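Side-chain contacts in transcriptional regulator, AraC family (PDB 3GRA), which probably acts as a sequence-specific DNA-binding transcription factor, the chain described here being its DJ-1/PfpI-like domain: residues T22-V27 with E166-L171; L33-S38 with R174-G179; D26-A31 with D37-T42. All coordinates share one frame; numbering follows the deposited sequence.

The three contacts lie on one side of the DJ-1/PfpI-like domain and share helix 18-34, which runs between strand 6-12 and strand 39-45 of the central mixed sheet. Contacts 1 and 2, centres about 12 Å apart, join this helix and the turn after it to helix 161-176; each spans over 130 residues, and their segments alternate along the chain. Contact 3, its centre about 9 Å from each of the others, is local and packs the helix on strand 39-45 within the beta-alpha-beta unit. It shares Asp26 and Val27 with contact 1, Asp37 and Ser38 with contact 2. One helix thus meets both the sheet and a late helix of the chain.

Contact 1 (T22-V27 with E166-L171); sequences TVAMDV and ELMLGL
With CG1 anti to the backbone N (chi1 177°), Val27 reaches across to Met168, a selenomethionine whose CG lies beside its own backbone N (chi1 -69°), the rotation that presents it to Ala24. These side chains join helix 18-34 to helix 161-176, two neighbouring helices of the alpha/beta sandwich of the DJ-1/PfpI fold. The helices run nearly the same way, with segment axes crossing at -24° and approaching to 8.6 Å. The small side chain of Ala24 is consistent with this close approach: its CA lies 5.8 Å from the CA of Met168. Val27 crosses Met168 at a slant, CG1 lying 3.7 Å from Met168 CB. The same methyl looks toward Leu169, whose CD2 stands 4.3 Å from Val27 CG1. The bent chain of Met168 then turns its selenium away from residues 22-27, toward Leu28 of the same helix. All four touching residues are buried, and their side chains meet through apolar carbons. Val23 and Val27 extend the interface to Met165, while Met25, on another side of the helix, packs on Leu57 of the second subunit. The tightest point is Ala24 CB against Met168 CG, at 3.5 Å slightly inside normal van der Waals distance.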
# COMPACT_ATOMS: atom_id res chain seq x y z
N THR A 22 -2.78 -1.04 1.58
CA THR A 22 -2.47 0.17 2.35
C THR A 22 -3.68 1.08 2.58
O THR A 22 -3.79 1.70 3.64
CB THR A 22 -1.34 0.98 1.68
OG1 THR A 22 -1.77 1.45 0.40
CG2 THR A 22 -0.10 0.12 1.52
N VAL A 23 -4.59 1.17 1.62
CA VAL A 23 -5.75 2.01 1.84
C VAL A 23 -6.68 1.36 2.88
O VAL A 23 -7.22 2.04 3.75
CB VAL A 23 -6.52 2.29 0.53
CG1 VAL A 23 -7.18 1.02 0.03
CG2 VAL A 23 -7.55 3.38 0.78
N ALA A 24 -6.85 0.04 2.81
CA ALA A 24 -7.70 -0.62 3.78
C ALA A 24 -7.13 -0.39 5.19
O ALA A 24 -7.87 -0.07 6.11
CB ALA A 24 -7.80 -2.11 3.49
N MSE A 25 -5.81 -0.55 5.33
CA MSE A 25 -5.13 -0.36 6.61
C MSE A 25 -5.25 1.07 7.10
O MSE A 25 -5.40 1.32 8.30
CB MSE A 25 -3.63 -0.71 6.49
CG MSE A 25 -3.30 -2.20 6.57
SE MSE A 25 -3.47 -2.91 8.22
CE MSE A 25 -2.01 -2.29 9.02
N ASP A 26 -5.18 2.02 6.18
CA ASP A 26 -5.29 3.41 6.53
C ASP A 26 -6.62 3.59 7.28
O ASP A 26 -6.65 4.15 8.38
CB ASP A 26 -5.28 4.26 5.27
CG ASP A 26 -4.48 5.54 5.43
OD1 ASP A 26 -4.03 5.82 6.57
OD2 ASP A 26 -4.30 6.26 4.43
N VAL A 27 -7.70 3.09 6.69
CA VAL A 27 -9.03 3.18 7.30
C VAL A 27 -9.06 2.64 8.73
O VAL A 27 -9.61 3.27 9.62
CB VAL A 27 -10.07 2.39 6.47
CG1 VAL A 27 -11.43 2.43 7.16
CG2 VAL A 27 -10.17 2.97 5.06
N GLU A 166 -13.74 1.66 0.51
CA GLU A 166 -15.16 1.65 0.85
C GLU A 166 -15.49 0.42 1.70
O GLU A 166 -16.29 0.50 2.63
CB GLU A 166 -16.04 1.63 -0.41
CG GLU A 166 -16.02 2.90 -1.26
CD GLU A 166 -16.54 4.13 -0.53
OE1 GLU A 166 -17.38 3.98 0.39
OE2 GLU A 166 -16.12 5.25 -0.89
N LEU A 167 -14.86 -0.71 1.38
CA LEU A 167 -15.11 -1.94 2.12
C LEU A 167 -14.80 -1.78 3.60
O LEU A 167 -15.61 -2.15 4.44
CB LEU A 167 -14.30 -3.09 1.52
CG LEU A 167 -14.58 -4.49 2.09
CD1 LEU A 167 -15.97 -4.96 1.68
CD2 LEU A 167 -13.52 -5.47 1.57
N MSE A 168 -13.63 -1.23 3.93
CA MSE A 168 -13.27 -1.05 5.32
C MSE A 168 -14.09 0.06 5.98
O MSE A 168 -14.27 0.07 7.19
CB MSE A 168 -11.77 -0.79 5.47
CG MSE A 168 -10.87 -2.00 5.14
SE MSE A 168 -11.10 -3.45 6.21
CE MSE A 168 -12.26 -4.37 5.30
N LEU A 169 -14.59 1.00 5.18
CA LEU A 169 -15.44 2.06 5.72
C LEU A 169 -16.76 1.40 6.05
O LEU A 169 -17.42 1.74 7.04
CB LEU A 169 -15.65 3.18 4.68
CG LEU A 169 -14.51 4.21 4.66
CD1 LEU A 169 -14.58 5.08 3.42
CD2 LEU A 169 -14.61 5.05 5.94
N GLY A 170 -17.14 0.43 5.22
CA GLY A 170 -18.37 -0.29 5.46
C GLY A 170 -18.25 -1.06 6.76
O GLY A 170 -19.20 -1.15 7.54
N LEU A 171 -17.05 -1.58 7.01
CA LEU A 171 -16.80 -2.33 8.23
C LEU A 171 -16.84 -1.39 9.44
O LEU A 171 -17.44 -1.73 10.46
CB LEU A 171 -15.43 -3.03 8.15
CG LEU A 171 -14.99 -3.82 9.40
CD1 LEU A 171 -16.08 -4.84 9.75
CD2 LEU A 171 -13.66 -4.55 9.14

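Contact 2 (L33-S38 with R174-G179); sequences LLRADS and RLYGDG
Arg35 lays its guanidinium against the ring of Tyr176, with Tyr176 CE2 over the centre of the guanidinium, 3.4 Å above its plane. The overlap is not a flat stack: the two planes are 36° apart, and the long axes of the side chains cross at about a right angle. On the arginine side NE comes 3.4 Å from Tyr176 CD2, and CZ and NH2 lie close to the same CD2-CE2 bond. The aliphatic part of Arg35 is fully extended, CG anti to the backbone N (chi1 -177°), which carries the charged end from the turn out to the ring. Ser38 helps to fix that end. Its OG accepts from Arg35 NH1 at 2.9 Å, the N-H...O angle being 149°, and donates in turn to Arg35 O at 2.6 Å, coming from above the carbonyl plane. One hydroxyl thereby ties both the side chain and the backbone of Arg35 into the turn that links helix 18-34 to strand 39-45, within the beta-alpha-beta unit of this DJ-1/PfpI-like domain. Tyr176 stands at the end of helix 161-176, just before Gly177, which leaves helical geometry with positive phi at the N-cap position of helix 178-188. On the same side as Arg35, Ser38 sets OG over the ring face, with Ser38 CB 3.8 Å from Tyr176 CE1 and Ser38 O 3.1 Å from Tyr176 OH; Leu175 CB lies over the other face. Leu180 of helix 178-188 also touches Arg35, and Tyr6 of strand 6-12 packs on Tyr176.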
# COMPACT_ATOMS: atom_id res chain seq x y z
N LEU A 33 -7.19 6.28 15.36
CA LEU A 33 -6.73 7.64 15.64
C LEU A 33 -7.81 8.46 16.33
O LEU A 33 -7.52 9.30 17.18
CB LEU A 33 -6.33 8.32 14.32
CG LEU A 33 -5.21 9.36 14.39
CD1 LEU A 33 -3.88 8.65 14.20
CD2 LEU A 33 -5.39 10.42 13.32
N LEU A 34 -9.07 8.21 15.97
CA LEU A 34 -10.22 8.92 16.52
C LEU A 34 -10.89 8.14 17.65
O LEU A 34 -11.53 8.73 18.52
CB LEU A 34 -11.23 9.19 15.41
CG LEU A 34 -10.70 9.92 14.18
CD1 LEU A 34 -11.78 9.98 13.11
CD2 LEU A 34 -10.23 11.31 14.57
N ARG A 35 -10.76 6.82 17.61
CA ARG A 35 -11.34 5.95 18.64
C ARG A 35 -10.33 4.85 18.96
O ARG A 35 -10.14 3.93 18.17
CB ARG A 35 -12.63 5.32 18.13
CG ARG A 35 -13.34 4.44 19.15
CD ARG A 35 -14.49 3.70 18.50
NE ARG A 35 -15.25 2.86 19.42
CZ ARG A 35 -14.75 1.81 20.07
NH1 ARG A 35 -13.49 1.46 19.89
NH2 ARG A 35 -15.52 1.10 20.88
N ALA A 36 -9.69 4.97 20.12
CA ALA A 36 -8.67 4.02 20.56
C ALA A 36 -9.07 2.55 20.52
O ALA A 36 -10.22 2.20 20.78
CB ALA A 36 -8.20 4.39 21.96
N ASP A 37 -8.08 1.71 20.21
CA ASP A 37 -8.22 0.26 20.11
C ASP A 37 -9.53 -0.25 19.51
O ASP A 37 -10.16 -1.16 20.05
CB ASP A 37 -7.97 -0.40 21.47
CG ASP A 37 -8.93 0.08 22.53
OD1 ASP A 37 -10.16 -0.00 22.31
OD2 ASP A 37 -8.45 0.54 23.59
N SER A 38 -9.92 0.34 18.39
CA SER A 38 -11.14 -0.11 17.72
C SER A 38 -10.76 -1.36 16.92
O SER A 38 -11.55 -2.29 16.79
CB SER A 38 -11.66 0.97 16.78
OG SER A 38 -11.96 2.16 17.49
N ARG A 174 -20.45 -0.38 10.23
CA ARG A 174 -21.20 -1.49 10.83
C ARG A 174 -20.82 -1.82 12.28
O ARG A 174 -21.59 -2.46 12.99
CB ARG A 174 -21.01 -2.73 9.96
CG ARG A 174 -21.42 -4.05 10.59
CD ARG A 174 -22.93 -4.25 10.59
NE ARG A 174 -23.31 -5.50 11.25
CZ ARG A 174 -23.08 -6.72 10.77
NH1 ARG A 174 -22.45 -6.88 9.61
NH2 ARG A 174 -23.48 -7.78 11.45
N LEU A 175 -19.64 -1.37 12.71
CA LEU A 175 -19.18 -1.66 14.05
C LEU A 175 -19.25 -0.48 15.03
O LEU A 175 -19.69 -0.64 16.16
CB LEU A 175 -17.73 -2.16 14.00
CG LEU A 175 -17.45 -3.43 13.19
CD1 LEU A 175 -15.95 -3.64 13.06
CD2 LEU A 175 -18.12 -4.61 13.85
N TYR A 176 -18.84 0.70 14.59
CA TYR A 176 -18.84 1.84 15.48
C TYR A 176 -19.72 3.03 15.08
O TYR A 176 -19.67 4.09 15.70
CB TYR A 176 -17.39 2.26 15.73
CG TYR A 176 -16.55 1.09 16.22
CD1 TYR A 176 -15.63 0.45 15.38
CD2 TYR A 176 -16.75 0.56 17.50
CE1 TYR A 176 -14.94 -0.69 15.80
CE2 TYR A 176 -16.07 -0.58 17.92
CZ TYR A 176 -15.17 -1.20 17.07
OH TYR A 176 -14.53 -2.35 17.49
N GLY A 177 -20.53 2.83 14.04
CA GLY A 177 -21.44 3.87 13.60
C GLY A 177 -21.00 4.78 12.47
O GLY A 177 -19.81 4.90 12.17
N ASP A 178 -21.98 5.42 11.83
CA ASP A 178 -21.73 6.33 10.73
C ASP A 178 -20.82 7.46 11.20
O ASP A 178 -20.02 8.00 10.44
CB ASP A 178 -23.06 6.92 10.22
CG ASP A 178 -24.11 5.85 9.95
OD1 ASP A 178 -23.89 5.00 9.06
OD2 ASP A 178 -25.16 5.86 10.63
N GLY A 179 -20.95 7.80 12.48
CA GLY A 179 -20.14 8.86 13.06
C GLY A 179 -18.65 8.67 12.88
O GLY A 179 -17.96 9.58 12.40

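Contact 3 (D26-A31 with D37-T42); sequences DVLVTA and DSFQFT
Leu28 crosses Phe39 at about a right angle and sets its CD2 methyl over the ring face, 3.7 Å from the ring centroid and 5° off the normal, a well-centred CH-pi contact. Leu28 CG is anti to its carbonyl carbon (chi1 -54°), an orientation that helps to bring this branch over the ring. Ala31, one turn further along the helix, comes to the same ring at its edge instead: Ala31 CB lies near the ring plane, 3.7 Å from Phe39 CE2. The ring is thus held by one methyl over its face and another at its rim, and an alanine in place of Phe39 would probably leave both methyls facing a gap between helix and strand. Phe41, two residues on, points to the same side of the strand but is met obliquely by Leu28 and Val29. Its side chain slides past Leu28 in the opposite direction, with Leu28 CB 3.7 Å from Phe41 CE2, while Val29 crosses it at about a right angle and sets CG2 3.6 Å from Phe41 CZ. The contact closes the beta-alpha-beta unit of strand 6-12, helix 18-34 and strand 39-45, the helix segment crossing the strand at -142°. Strand 6-12 pairs with strand 39-45 and offers Val8 to Leu28; helix 161-176 brings Leu175 against Phe39, and Leu55 of the second subunit packs on Val29.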
# COMPACT_ATOMS: atom_id res chain seq x y z
N ASP A 26 -5.18 2.02 6.18
CA ASP A 26 -5.29 3.41 6.53
C ASP A 26 -6.62 3.59 7.28
O ASP A 26 -6.65 4.15 8.38
CB ASP A 26 -5.28 4.26 5.27
CG ASP A 26 -4.48 5.54 5.43
OD1 ASP A 26 -4.03 5.82 6.57
OD2 ASP A 26 -4.30 6.26 4.43
N VAL A 27 -7.70 3.09 6.69
CA VAL A 27 -9.03 3.18 7.30
C VAL A 27 -9.06 2.64 8.73
O VAL A 27 -9.61 3.27 9.62
CB VAL A 27 -10.07 2.39 6.47
CG1 VAL A 27 -11.43 2.43 7.16
CG2 VAL A 27 -10.17 2.97 5.06
N LEU A 28 -8.47 1.46 8.94
CA LEU A 28 -8.46 0.85 10.26
C LEU A 28 -7.53 1.58 11.24
O LEU A 28 -7.80 1.63 12.44
CB LEU A 28 -8.06 -0.62 10.15
CG LEU A 28 -8.89 -1.46 9.17
CD1 LEU A 28 -8.35 -2.88 9.15
CD2 LEU A 28 -10.37 -1.45 9.55
N VAL A 29 -6.44 2.15 10.74
CA VAL A 29 -5.54 2.88 11.62
C VAL A 29 -6.19 4.23 11.96
O VAL A 29 -6.30 4.60 13.14
CB VAL A 29 -4.15 3.10 10.97
CG1 VAL A 29 -3.29 3.99 11.84
CG2 VAL A 29 -3.45 1.76 10.76
N THR A 30 -6.64 4.94 10.94
CA THR A 30 -7.28 6.23 11.13
C THR A 30 -8.47 6.09 12.09
O THR A 30 -8.73 6.98 12.89
CB THR A 30 -7.77 6.80 9.78
OG1 THR A 30 -6.66 6.94 8.90
CG2 THR A 30 -8.43 8.17 9.98
N ALA A 31 -9.16 4.96 12.01
CA ALA A 31 -10.30 4.73 12.88
C ALA A 31 -9.79 4.77 14.32
O ALA A 31 -10.42 5.39 15.18
CB ALA A 31 -10.93 3.37 12.60
N ASP A 37 -8.08 1.71 20.21
CA ASP A 37 -8.22 0.26 20.11
C ASP A 37 -9.53 -0.25 19.51
O ASP A 37 -10.16 -1.16 20.05
CB ASP A 37 -7.97 -0.40 21.47
CG ASP A 37 -8.93 0.08 22.53
OD1 ASP A 37 -10.16 -0.00 22.31
OD2 ASP A 37 -8.45 0.54 23.59
N SER A 38 -9.92 0.34 18.39
CA SER A 38 -11.14 -0.11 17.72
C SER A 38 -10.76 -1.36 16.92
O SER A 38 -11.55 -2.29 16.79
CB SER A 38 -11.66 0.97 16.78
OG SER A 38 -11.96 2.16 17.49
N PHE A 39 -9.53 -1.38 16.41
CA PHE A 39 -9.04 -2.50 15.60
C PHE A 39 -7.60 -2.93 15.92
O PHE A 39 -6.75 -2.11 16.25
CB PHE A 39 -9.06 -2.13 14.11
CG PHE A 39 -10.41 -1.79 13.57
CD1 PHE A 39 -11.33 -2.78 13.28
CD2 PHE A 39 -10.76 -0.47 13.31
CE1 PHE A 39 -12.56 -2.47 12.74
CE2 PHE A 39 -12.00 -0.15 12.78
CZ PHE A 39 -12.90 -1.15 12.49
N GLN A 40 -7.36 -4.23 15.79
CA GLN A 40 -6.03 -4.83 15.96
C GLN A 40 -5.83 -5.62 14.66
O GLN A 40 -6.67 -6.44 14.29
CB GLN A 40 -5.98 -5.79 17.14
CG GLN A 40 -6.42 -5.20 18.46
CD GLN A 40 -6.26 -6.18 19.61
OE1 GLN A 40 -5.17 -6.37 20.14
NE2 GLN A 40 -7.36 -6.83 19.99
N PHE A 41 -4.71 -5.39 13.98
CA PHE A 41 -4.45 -6.06 12.71
C PHE A 41 -2.99 -6.50 12.54
O PHE A 41 -2.09 -5.96 13.18
CB PHE A 41 -4.88 -5.13 11.57
CG PHE A 41 -4.76 -3.68 11.92
CD1 PHE A 41 -3.55 -3.02 11.81
CD2 PHE A 41 -5.86 -2.99 12.45
CE1 PHE A 41 -3.42 -1.68 12.23
CE2 PHE A 41 -5.74 -1.66 12.87
CZ PHE A 41 -4.52 -1.01 12.76
N THR A 42 -2.78 -7.49 11.67
CA THR A 42 -1.44 -8.02 11.42
C THR A 42 -1.25 -8.54 9.99
O THR A 42 -2.08 -9.28 9.47
CB THR A 42 -1.13 -9.21 12.34
OG1 THR A 42 -1.55 -8.91 13.67
CG2 THR A 42 0.37 -9.48 12.36